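Long-range contact in translation initiation factor eif-2b-like protein (Chaetomium thermophilum, PDB 4ZEO), which probably takes part in translation initiation as the delta subunit of eIF2B, the heterodecameric guanine nucleotide exchange factor for eIF2: residues A[283-288]-A[310-315]. Numbering follows the deposited sequence.
Sequences GDTIVT and NVTVLD
Ile286 and Thr288 pair with Val311 and Val313 as parallel neighbours in the six-stranded parallel sheet of the Rossmann-like domain, the two strands being joined by helix 293-304 in a beta-alpha-beta crossover. Five backbone hydrogen bonds form the ladder. Ile286 and Thr288 each use both N and O, reaching the residues before and after their partners, as parallel pairing requires: Ile286 N donates to Asn310 O (2.8 Å), and Ile286 O accepts a bond from Thr312 N (2.7 Å). The ladder begins at Asp284 O, which accepts a bond from Asn310 N (2.9 Å), and ends where Leu314 N donates to Thr288 O (2.9 Å). On the face covered by helix 293-304, Ile286 CB meets Val311 CG2 at 4.2 Å, and Leu299 of that helix packs on both residues. Thr288 lies on this face too; its OG1, anti to the backbone N (chi1 -163°), is hydrogen-bonded to Phe356 O of strand 354-358, which flanks 285-288 on the edge opposite 310-314. The other face carries Thr285, Val287, Asn310 and Thr312. There Val287 CG1, also anti to its N, crosses the Leu314 side chain obliquely and touches Leu314 CD1 at 3.8 Å.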
loop_
_atom_site.group_PDB
_atom_site.type_symbol
_atom_site.label_atom_id
_atom_site.label_comp_id
_atom_site.label_asym_id
_atom_site.label_seq_id
_atom_site.Cartn_x
_atom_site.Cartn_y
_atom_site.Cartn_z
ATOM N N GLY A 283 -25.624 -12.201 3.901
ATOM C CA GLY A 283 -25.885 -13.112 2.797
ATOM C C GLY A 283 -25.015 -12.922 1.561
ATOM O O GLY A 283 -25.207 -13.606 0.565
ATOM N N ASP A 284 -24.055 -12.005 1.621
ATOM C CA ASP A 284 -23.169 -11.751 0.479
ATOM C C ASP A 284 -22.171 -12.881 0.279
ATOM O O ASP A 284 -21.789 -13.589 1.217
ATOM C CB ASP A 284 -22.382 -10.434 0.668
ATOM C CG ASP A 284 -23.161 -9.192 0.244
ATOM O OD1 ASP A 284 -22.602 -8.073 0.364
ATOM O OD2 ASP A 284 -24.331 -9.317 -0.179
ATOM N N THR A 285 -21.726 -13.033 -0.956
ATOM C CA THR A 285 -20.575 -13.868 -1.215
ATOM C C THR A 285 -19.485 -12.992 -1.760
ATOM O O THR A 285 -19.668 -12.268 -2.719
ATOM C CB THR A 285 -20.862 -15.022 -2.177
ATOM O OG1 THR A 285 -21.975 -15.791 -1.687
ATOM C CG2 THR A 285 -19.641 -15.920 -2.260
ATOM N N ILE A 286 -18.344 -13.051 -1.114
ATOM C CA ILE A 286 -17.208 -12.224 -1.466
ATOM C C ILE A 286 -16.117 -13.066 -2.092
ATOM O O ILE A 286 -15.830 -14.159 -1.606
ATOM C CB ILE A 286 -16.618 -11.499 -0.229
ATOM C CG1 ILE A 286 -17.734 -10.853 0.604
ATOM C CG2 ILE A 286 -15.580 -10.502 -0.663
ATOM C CD1 ILE A 286 -18.341 -9.641 -0.051
ATOM N N VAL A 287 -15.520 -12.558 -3.167
ATOM C CA VAL A 287 -14.390 -13.220 -3.791
ATOM C C VAL A 287 -13.138 -12.353 -3.653
ATOM O O VAL A 287 -13.186 -11.128 -3.789
ATOM C CB VAL A 287 -14.656 -13.525 -5.279
ATOM C CG1 VAL A 287 -13.457 -14.269 -5.881
ATOM C CG2 VAL A 287 -15.949 -14.353 -5.437
ATOM N N THR A 288 -12.017 -12.966 -3.302
ATOM C CA THR A 288 -10.776 -12.218 -3.313
ATOM C C THR A 288 -9.646 -13.139 -3.751
ATOM O O THR A 288 -9.845 -14.363 -3.873
ATOM C CB THR A 288 -10.479 -11.553 -1.953
ATOM O OG1 THR A 288 -9.487 -10.540 -2.149
ATOM C CG2 THR A 288 -9.995 -12.574 -0.921
ATOM N N ASN A 310 -20.150 -15.134 3.029
ATOM C CA ASN A 310 -19.247 -16.162 2.560
ATOM C C ASN A 310 -18.072 -15.553 1.850
ATOM O O ASN A 310 -18.193 -14.499 1.221
ATOM C CB ASN A 310 -19.977 -17.123 1.643
ATOM C CG ASN A 310 -20.961 -17.994 2.392
ATOM O OD1 ASN A 310 -20.679 -18.466 3.491
ATOM N ND2 ASN A 310 -22.115 -18.230 1.794
ATOM N N VAL A 311 -16.916 -16.181 1.995
ATOM C CA VAL A 311 -15.736 -15.712 1.290
ATOM C C VAL A 311 -15.104 -16.819 0.467
ATOM O O VAL A 311 -14.924 -17.945 0.940
ATOM C CB VAL A 311 -14.708 -15.112 2.272
ATOM C CG1 VAL A 311 -13.430 -14.763 1.558
ATOM C CG2 VAL A 311 -15.301 -13.887 2.954
ATOM N N THR A 312 -14.803 -16.500 -0.780
ATOM C CA THR A 312 -14.060 -17.393 -1.635
ATOM C C THR A 312 -12.680 -16.803 -1.792
ATOM O O THR A 312 -12.528 -15.656 -2.190
ATOM C CB THR A 312 -14.737 -17.590 -3.021
ATOM O OG1 THR A 312 -15.951 -18.329 -2.859
ATOM C CG2 THR A 312 -13.821 -18.357 -3.979
ATOM N N VAL A 313 -11.669 -17.581 -1.432
ATOM C CA VAL A 313 -10.296 -17.131 -1.568
ATOM C C VAL A 313 -9.590 -17.917 -2.648
ATOM O O VAL A 313 -9.447 -19.135 -2.563
ATOM C CB VAL A 313 -9.522 -17.243 -0.239
ATOM C CG1 VAL A 313 -8.108 -16.719 -0.413
ATOM C CG2 VAL A 313 -10.239 -16.453 0.846
ATOM N N LEU A 314 -9.158 -17.193 -3.670
ATOM C CA LEU A 314 -8.463 -17.777 -4.799
ATOM C C LEU A 314 -6.974 -17.524 -4.590
ATOM O O LEU A 314 -6.617 -16.590 -3.862
ATOM C CB LEU A 314 -8.959 -17.152 -6.103
ATOM C CG LEU A 314 -10.454 -17.262 -6.452
ATOM C CD1 LEU A 314 -10.812 -16.333 -7.601
ATOM C CD2 LEU A 314 -10.814 -18.667 -6.828
ATOM N N ASP A 315 -6.094 -18.348 -5.165
ATOM C CA ASP A 315 -4.677 -18.131 -4.904
ATOM C C ASP A 315 -3.781 -18.339 -6.106
ATOM O O ASP A 315 -4.216 -18.815 -7.157
ATOM C CB ASP A 315 -4.186 -19.047 -3.779
ATOM C CG ASP A 315 -3.292 -18.311 -2.767
ATOM O OD1 ASP A 315 -3.054 -18.888 -1.690
ATOM O OD2 ASP A 315 -2.814 -17.181 -3.050
#